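Local coordinates for protein glia-derived nexin (Homo sapiens, PDB 4DY0) that inhibits serine proteases such as thrombin, trypsin and urokinase, binds heparin, and promotes neurite extension by inhibiting thrombin, at residues Ile32-His37 with Ala281-Lys286; Ser41-Leu46 with Lys56-Val61; Glu287-Lys290 with Asp296-Asp299. All blocks are in the same frame, centred on the assembly; numbering follows the deposited sequence.

Contact 1 of 3, residues Ile32-His37 with Ala281-Lys286; sequences IVISPH and AQTDLK
Strand 32-34 passes over strand 281-284 at 73° between their directions, with the short axes 6.2 Å apart at closest, and Val33 sits nearest to Ala281 across the gap. The two strands do not pair with each other; the touch is made by Ala281 and Thr283 reaching across to Val33 and Ile34, partly onto backbone. Ala281 points its methyl group at the other strand, and its CB lies 3.5 Å from Val33 N and 4.0 Å from Val33 CB, pressed against backbone as much as side chain. Two residues further on, Thr283 also faces across. Its hydroxyl OG1 is turned anti to the backbone N (chi1 -155°), which leaves CG2 as the atom that meets Ile34 CD1, 3.6 Å away; the two side chains cross at about a right angle. Beyond the touching residues, the chain turns at Asp284, whose OD1 accepts from Lys286 N in a capping bond at the start of helix 286-291, the donor lying above the carboxylate plane. Asp284 OD1 also takes Ile320 N, while OD2 receives His319 ND1. In the serpin fold the end of strand 266-284 pairs with strand 319-328 in the large sheet A, whereas strand 32-34 pairs with strand 369-376 in sheet B behind it, so the contact joins the two layers, and helix 5-26 packs Phe20 and Ile23 against Ile32 and Ile34.

Contact 2 of 3, residues Ser41-Leu46 with Lys56-Val61; sequences SVLGML and KQLAMV
Leu43 and Leu58 bring helix 36-47 against helix 52-62, two successive helices of the serpin fold joined by a short connection, with the contact centred about 17 Å from the centre of the chain. The apolar contacts are three leucines, all buried. Leu58 reaches toward the other two, and its two methyl groups divide the work: CD2 goes to Leu43, whereas CD1 lies against Leu46, 4.3 Å from Leu46 CB. In Leu58 the CG stands anti to the carbonyl carbon (chi1 -81°), a setting that sends both branches across to the facing helix. With an alanine in place of Leu58, Leu43 CD2 and Leu46 CB would probably lose the methyls they pack on and a gap open between the helices. Contacts of methyl with backbone make up the second kind, since Leu58 CD1 is also 4.1 Å from Leu46 O. Around these residues, Ile294 touches both Leu43 and Leu58, and Leu164 and Ile320 of the central strands lie against Leu46. Polar links belong to the flanks, where Gln57 OE1 accepts from the backbone N of Thr295 and of Asp296. The tightest meeting of the pair is methyl to methyl, Leu43 CD2 with Leu58 CD2 at 3.6 Å.

Contact 3 of 3, residues Glu287-Lys290 with Asp296-Asp299; sequences EPLK and DMFD
Phe298 meets two neighbouring residues of helix 286-291 with different parts of its ring. Leu289 comes in at the ring edge, near its plane, with CB 4.1 Å from Phe298 CE2, and its CD1 lies the same 4.1 Å from Phe298 CZ. Lys290 approaches obliquely instead: its CG is 3.9 Å from Phe298 CD2, and farther along the extended chain CE reaches Phe298 CB, so the aliphatic part of the lysine slants across the phenylalanine. Met297 completes the first shell. Its CE touches Leu289 CD1 at 4.0 Å, and its CG lies above the Phe298 ring, over the centre of one face at 3.8 Å from the plane. The CG of Met297 is wedged between the backbone N and the carbonyl carbon (chi1 74°), and the rest of the chain is extended, carrying the methyl past the ring to the leucine. In the serpin fold this joins the short helix 286-291 that follows strand 266-284 to the 3-10 segment 296-298 a few residues on. Next out, Lys290 NZ and Glu287 OE2, one helical turn back, form a salt bridge, 3.3 Å apart, whose hydrogen bond is weak. The 3-10 turn is closed by Asp299 N bonding to Asp296 O, and Asp296 OD2 in turn forms a salt bridge with Arg53. Ile320 of strand 319-328 lies against Leu289, Met297 and Phe298 alike.

From the N terminus the chain enters contact 1 at strand 32-34 and runs straight on into helix 36-47, where contact 2 begins. Contact 2 closes a loop of only nine residues between its segments, nested inside the much longer loop, 243 residues, that contact 1 closes when strand 266-284 returns to strand 32-34. Contact 3 follows in series on the adjoining helix 286-291 and closes another short loop at 296-299. The second and third meet directly, Leu46 and Leu43 against Met297 and Leu289, while Lys286 of contact 1 packs on Phe298. Together they tie helices 36-47 and 52-62 and strands 32-34 and 266-284 to helix 286-291 and the 3-10 segment after it.

Contact 1 of 3, residues Ile32-His37 with Ala281-Lys286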
loop_
_atom_site.group_PDB
_atom_site.type_symbol
_atom_site.label_atom_id
_atom_site.label_comp_id
_atom_site.label_asym_id
_atom_site.label_seq_id
_atom_site.Cartn_x
_atom_site.Cartn_y
_atom_site.Cartn_z
ATOM N N ILE A 32 8.889 -5.012 3.055
ATOM C CA ILE A 32 7.535 -4.673 3.458
ATOM C C ILE A 32 6.912 -3.770 2.405
ATOM O O ILE A 32 7.431 -2.693 2.117
ATOM C CB ILE A 32 7.515 -3.965 4.821
ATOM C CG1 ILE A 32 8.132 -4.864 5.898
ATOM C CG2 ILE A 32 6.097 -3.589 5.199
ATOM C CD1 ILE A 32 7.331 -6.127 6.175
ATOM N N VAL A 33 5.813 -4.226 1.814
ATOM C CA VAL A 33 5.113 -3.444 0.806
ATOM C C VAL A 33 3.641 -3.332 1.160
ATOM O O VAL A 33 2.901 -4.315 1.125
ATOM C CB VAL A 33 5.273 -4.042 -0.601
ATOM C CG1 VAL A 33 4.692 -3.097 -1.648
ATOM C CG2 VAL A 33 6.738 -4.316 -0.882
ATOM N N ILE A 34 3.238 -2.118 1.508
ATOM C CA ILE A 34 1.901 -1.826 1.986
ATOM C C ILE A 34 1.229 -0.846 1.032
ATOM O O ILE A 34 1.907 -0.137 0.275
ATOM C CB ILE A 34 1.980 -1.150 3.370
ATOM C CG1 ILE A 34 2.490 -2.139 4.423
ATOM C CG2 ILE A 34 0.646 -0.560 3.766
ATOM C CD1 ILE A 34 1.607 -3.332 4.605
ATOM N N SER A 35 -0.099 -0.805 1.064
ATOM C CA SER A 35 -0.835 0.241 0.368
ATOM C C SER A 35 -1.552 1.108 1.387
ATOM O O SER A 35 -2.618 0.741 1.873
ATOM C CB SER A 35 -1.843 -0.351 -0.607
ATOM O OG SER A 35 -2.626 0.682 -1.174
ATOM N N PRO A 36 -0.957 2.258 1.739
ATOM C CA PRO A 36 -1.553 3.108 2.769
ATOM C C PRO A 36 -2.995 3.483 2.449
ATOM O O PRO A 36 -3.850 3.480 3.339
ATOM C CB PRO A 36 -0.657 4.349 2.756
ATOM C CG PRO A 36 0.681 3.822 2.315
ATOM C CD PRO A 36 0.351 2.765 1.285
ATOM N N HIS A 37 -3.268 3.805 1.191
ATOM C CA HIS A 37 -4.623 4.166 0.800
ATOM C C HIS A 37 -5.567 2.973 0.903
ATOM O O HIS A 37 -6.732 3.120 1.282
ATOM C CB HIS A 37 -4.659 4.721 -0.618
ATOM C CG HIS A 37 -6.042 5.019 -1.099
ATOM N ND1 HIS A 37 -6.673 6.217 -0.846
ATOM C CD2 HIS A 37 -6.927 4.264 -1.792
ATOM C CE1 HIS A 37 -7.883 6.192 -1.377
ATOM N NE2 HIS A 37 -8.060 5.020 -1.957
ATOM N N ALA A 281 4.494 -8.180 -1.152
ATOM C CA ALA A 281 4.369 -8.580 0.241
ATOM C C ALA A 281 2.907 -8.711 0.647
ATOM O O ALA A 281 2.039 -8.009 0.131
ATOM C CB ALA A 281 5.083 -7.589 1.144
ATOM N N GLN A 282 2.644 -9.622 1.572
ATOM C CA GLN A 282 1.321 -9.759 2.145
ATOM C C GLN A 282 1.426 -9.543 3.643
ATOM O O GLN A 282 2.474 -9.775 4.239
ATOM C CB GLN A 282 0.746 -11.143 1.860
ATOM C CG GLN A 282 -0.603 -11.380 2.510
ATOM C CD GLN A 282 -1.026 -12.835 2.469
ATOM O OE1 GLN A 282 -0.993 -13.475 1.416
ATOM N NE2 GLN A 282 -1.431 -13.364 3.620
ATOM N N THR A 283 0.341 -9.103 4.259
ATOM C CA THR A 283 0.372 -8.859 5.679
ATOM C C THR A 283 -1.028 -8.889 6.272
ATOM O O THR A 283 -2.009 -8.581 5.597
ATOM C CB THR A 283 1.040 -7.505 5.987
ATOM O OG1 THR A 283 1.583 -7.531 7.309
ATOM C CG2 THR A 283 0.038 -6.365 5.874
ATOM N N ASP A 284 -1.111 -9.281 7.538
ATOM C CA ASP A 284 -2.351 -9.207 8.285
ATOM C C ASP A 284 -2.346 -7.898 9.059
ATOM O O ASP A 284 -1.474 -7.673 9.899
ATOM C CB ASP A 284 -2.458 -10.398 9.237
ATOM C CG ASP A 284 -3.812 -10.488 9.912
ATOM O OD1 ASP A 284 -4.656 -9.601 9.680
ATOM O OD2 ASP A 284 -4.028 -11.447 10.682
ATOM N N LEU A 285 -3.318 -7.036 8.781
ATOM C CA LEU A 285 -3.352 -5.696 9.368
ATOM C C LEU A 285 -3.829 -5.673 10.818
ATOM O O LEU A 285 -3.740 -4.645 11.485
ATOM C CB LEU A 285 -4.231 -4.774 8.518
ATOM C CG LEU A 285 -3.549 -3.979 7.400
ATOM C CD1 LEU A 285 -2.222 -4.600 7.003
ATOM C CD2 LEU A 285 -4.471 -3.827 6.193
ATOM N N LYS A 286 -4.324 -6.804 11.305
ATOM C CA LYS A 286 -4.940 -6.871 12.635
ATOM C C LYS A 286 -4.143 -6.215 13.770
ATOM O O LYS A 286 -4.635 -5.298 14.427
ATOM C CB LYS A 286 -5.279 -8.320 13.001
ATOM C CG LYS A 286 -5.781 -8.494 14.428
ATOM C CD LYS A 286 -6.545 -9.797 14.599
ATOM C CE LYS A 286 -5.675 -10.996 14.281
ATOM N NZ LYS A 286 -6.440 -12.264 14.377
#

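Contact 2 of 3, residues Ser41-Leu46 with Lys56-Val61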
loop_
_atom_site.group_PDB
_atom_site.type_symbol
_atom_site.label_atom_id
_atom_site.label_comp_id
_atom_site.label_asym_id
_atom_site.label_seq_id
_atom_site.Cartn_x
_atom_site.Cartn_y
_atom_site.Cartn_z
ATOM N N SER A 41 -9.207 2.601 2.771
ATOM C CA SER A 41 -10.420 2.033 2.192
ATOM C C SER A 41 -10.956 0.861 3.013
ATOM O O SER A 41 -12.156 0.769 3.288
ATOM C CB SER A 41 -10.161 1.595 0.751
ATOM O OG SER A 41 -9.641 2.676 -0.006
ATOM N N VAL A 42 -10.019 -0.083 3.329
ATOM C CA VAL A 42 -10.398 -1.234 4.138
ATOM C C VAL A 42 -11.086 -0.826 5.446
ATOM O O VAL A 42 -12.038 -1.471 5.881
ATOM C CB VAL A 42 -9.179 -2.129 4.418
ATOM C CG1 VAL A 42 -9.393 -2.957 5.667
ATOM C CG2 VAL A 42 -8.900 -3.014 3.206
ATOM N N LEU A 43 -10.652 0.297 6.145
ATOM C CA LEU A 43 -11.274 0.777 7.372
ATOM C C LEU A 43 -12.650 1.377 7.072
ATOM O O LEU A 43 -13.587 1.215 7.851
ATOM C CB LEU A 43 -10.375 1.790 8.090
ATOM C CG LEU A 43 -9.050 1.276 8.686
ATOM C CD1 LEU A 43 -8.216 2.423 9.257
ATOM C CD2 LEU A 43 -9.287 0.212 9.758
ATOM N N GLY A 44 -12.769 2.065 5.941
ATOM C CA GLY A 44 -14.058 2.596 5.504
ATOM C C GLY A 44 -15.063 1.481 5.263
ATOM O O GLY A 44 -16.202 1.536 5.733
ATOM N N MET A 45 -14.633 0.461 4.530
ATOM C CA MET A 45 -15.449 -0.718 4.295
ATOM C C MET A 45 -16.032 -1.253 5.598
ATOM O O MET A 45 -17.236 -1.475 5.702
ATOM C CB MET A 45 -14.620 -1.797 3.596
ATOM C CG MET A 45 -14.360 -1.499 2.124
ATOM S SD MET A 45 -12.856 -2.252 1.462
ATOM C CE MET A 45 -12.994 -3.913 2.106
ATOM N N LEU A 46 -15.172 -1.453 6.592
ATOM C CA LEU A 46 -15.598 -1.963 7.895
ATOM C C LEU A 46 -16.457 -0.963 8.671
ATOM O O LEU A 46 -17.305 -1.355 9.467
ATOM C CB LEU A 46 -14.384 -2.358 8.740
ATOM C CG LEU A 46 -13.595 -3.577 8.265
ATOM C CD1 LEU A 46 -12.403 -3.815 9.162
ATOM C CD2 LEU A 46 -14.488 -4.798 8.240
ATOM N N LYS A 56 -17.196 3.508 16.945
ATOM C CA LYS A 56 -16.548 4.622 17.634
ATOM C C LYS A 56 -15.015 4.577 17.517
ATOM O O LYS A 56 -14.376 5.589 17.218
ATOM C CB LYS A 56 -16.986 4.653 19.106
ATOM C CG LYS A 56 -16.386 5.782 19.931
ATOM N N GLN A 57 -14.424 3.410 17.750
ATOM C CA GLN A 57 -12.972 3.268 17.625
ATOM C C GLN A 57 -12.507 3.555 16.199
ATOM O O GLN A 57 -11.524 4.262 15.989
ATOM C CB GLN A 57 -12.521 1.876 18.061
ATOM C CG GLN A 57 -12.758 1.593 19.537
ATOM C CD GLN A 57 -12.352 0.184 19.932
ATOM O OE1 GLN A 57 -12.251 -0.708 19.085
ATOM N NE2 GLN A 57 -12.123 -0.024 21.226
ATOM N N LEU A 58 -13.223 3.011 15.221
ATOM C CA LEU A 58 -12.894 3.254 13.820
ATOM C C LEU A 58 -12.961 4.741 13.471
ATOM O O LEU A 58 -12.032 5.292 12.876
ATOM C CB LEU A 58 -13.821 2.454 12.905
ATOM C CG LEU A 58 -13.445 0.985 12.708
ATOM C CD1 LEU A 58 -14.633 0.180 12.176
ATOM C CD2 LEU A 58 -12.240 0.875 11.779
ATOM N N ALA A 59 -14.060 5.386 13.852
ATOM C CA ALA A 59 -14.265 6.795 13.541
ATOM C C ALA A 59 -13.197 7.661 14.195
ATOM O O ALA A 59 -12.713 8.620 13.598
ATOM C CB ALA A 59 -15.660 7.244 13.970
ATOM N N MET A 60 -12.832 7.320 15.424
ATOM C CA MET A 60 -11.806 8.067 16.140
ATOM C C MET A 60 -10.446 7.964 15.449
ATOM O O MET A 60 -9.739 8.962 15.300
ATOM C CB MET A 60 -11.685 7.580 17.585
ATOM C CG MET A 60 -10.714 8.402 18.425
ATOM S SD MET A 60 -9.501 7.393 19.306
ATOM C CE MET A 60 -8.306 7.068 18.015
ATOM N N VAL A 61 -10.073 6.755 15.040
ATOM C CA VAL A 61 -8.780 6.543 14.398
ATOM C C VAL A 61 -8.737 7.169 13.004
ATOM O O VAL A 61 -7.772 7.840 12.642
ATOM C CB VAL A 61 -8.439 5.049 14.292
ATOM C CG1 VAL A 61 -7.202 4.849 13.436
ATOM C CG2 VAL A 61 -8.243 4.449 15.674
#

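Contact 3 of 3, residues Glu287-Lys290 with Asp296-Asp299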
loop_
_atom_site.group_PDB
_atom_site.type_symbol
_atom_site.label_atom_id
_atom_site.label_comp_id
_atom_site.label_asym_id
_atom_site.label_seq_id
_atom_site.Cartn_x
_atom_site.Cartn_y
_atom_site.Cartn_z
ATOM N N GLU A 287 -2.923 -6.686 14.009
ATOM C CA GLU A 287 -2.146 -6.208 15.159
ATOM C C GLU A 287 -1.824 -4.709 15.121
ATOM O O GLU A 287 -2.050 -3.999 16.103
ATOM C CB GLU A 287 -0.875 -7.039 15.346
ATOM C CG GLU A 287 -1.154 -8.485 15.726
ATOM C CD GLU A 287 -1.943 -8.601 17.019
ATOM O OE1 GLU A 287 -1.527 -7.995 18.030
ATOM O OE2 GLU A 287 -2.978 -9.302 17.024
ATOM N N PRO A 288 -1.288 -4.224 13.992
ATOM C CA PRO A 288 -1.006 -2.800 13.872
ATOM C C PRO A 288 -2.256 -1.956 14.114
ATOM O O PRO A 288 -2.181 -0.904 14.755
ATOM C CB PRO A 288 -0.540 -2.657 12.422
ATOM C CG PRO A 288 0.027 -3.992 12.084
ATOM C CD PRO A 288 -0.828 -4.986 12.818
ATOM N N LEU A 289 -3.401 -2.409 13.617
ATOM C CA LEU A 289 -4.641 -1.665 13.836
ATOM C C LEU A 289 -4.998 -1.581 15.325
ATOM O O LEU A 289 -5.453 -0.545 15.802
ATOM C CB LEU A 289 -5.792 -2.249 13.010
ATOM C CG LEU A 289 -5.671 -2.001 11.499
ATOM C CD1 LEU A 289 -6.781 -2.695 10.739
ATOM C CD2 LEU A 289 -5.655 -0.509 11.177
ATOM N N LYS A 290 -4.785 -2.669 16.059
ATOM C CA LYS A 290 -5.001 -2.654 17.503
ATOM C C LYS A 290 -4.169 -1.564 18.182
ATOM O O LYS A 290 -4.670 -0.828 19.029
ATOM C CB LYS A 290 -4.641 -4.003 18.120
ATOM C CG LYS A 290 -5.537 -5.156 17.724
ATOM C CD LYS A 290 -5.155 -6.406 18.517
ATOM C CE LYS A 290 -5.938 -7.622 18.059
ATOM N NZ LYS A 290 -5.637 -8.803 18.909
ATOM N N ASP A 296 -12.008 -3.727 19.309
ATOM C CA ASP A 296 -13.273 -4.453 19.415
ATOM C C ASP A 296 -13.564 -5.379 18.229
ATOM O O ASP A 296 -13.887 -6.549 18.416
ATOM C CB ASP A 296 -14.438 -3.485 19.617
ATOM C CG ASP A 296 -14.420 -2.823 20.982
ATOM O OD1 ASP A 296 -13.439 -3.010 21.739
ATOM O OD2 ASP A 296 -15.394 -2.113 21.301
ATOM N N MET A 297 -13.446 -4.855 17.014
ATOM C CA MET A 297 -13.807 -5.620 15.822
ATOM C C MET A 297 -13.085 -6.962 15.713
ATOM O O MET A 297 -13.527 -7.847 14.985
ATOM C CB MET A 297 -13.571 -4.797 14.555
ATOM C CG MET A 297 -12.112 -4.624 14.164
ATOM S SD MET A 297 -11.971 -3.508 12.751
ATOM C CE MET A 297 -10.274 -3.796 12.261
ATOM N N PHE A 298 -11.978 -7.111 16.434
ATOM C CA PHE A 298 -11.207 -8.351 16.389
ATOM C C PHE A 298 -11.577 -9.282 17.530
ATOM O O PHE A 298 -11.147 -10.432 17.564
ATOM C CB PHE A 298 -9.705 -8.060 16.431
ATOM C CG PHE A 298 -9.227 -7.210 15.295
ATOM C CD1 PHE A 298 -9.270 -7.681 13.994
ATOM C CD2 PHE A 298 -8.725 -5.941 15.528
ATOM C CE1 PHE A 298 -8.829 -6.899 12.941
ATOM C CE2 PHE A 298 -8.280 -5.151 14.480
ATOM C CZ PHE A 298 -8.334 -5.632 13.185
ATOM N N ASP A 299 -12.374 -8.784 18.469
ATOM C CA ASP A 299 -12.723 -9.564 19.647
ATOM C C ASP A 299 -14.050 -10.280 19.452
ATOM O O ASP A 299 -15.037 -9.682 19.028
ATOM C CB ASP A 299 -12.759 -8.679 20.894
ATOM C CG ASP A 299 -13.031 -9.467 22.163
ATOM O OD1 ASP A 299 -14.195 -9.864 22.393
ATOM O OD2 ASP A 299 -12.077 -9.674 22.939
#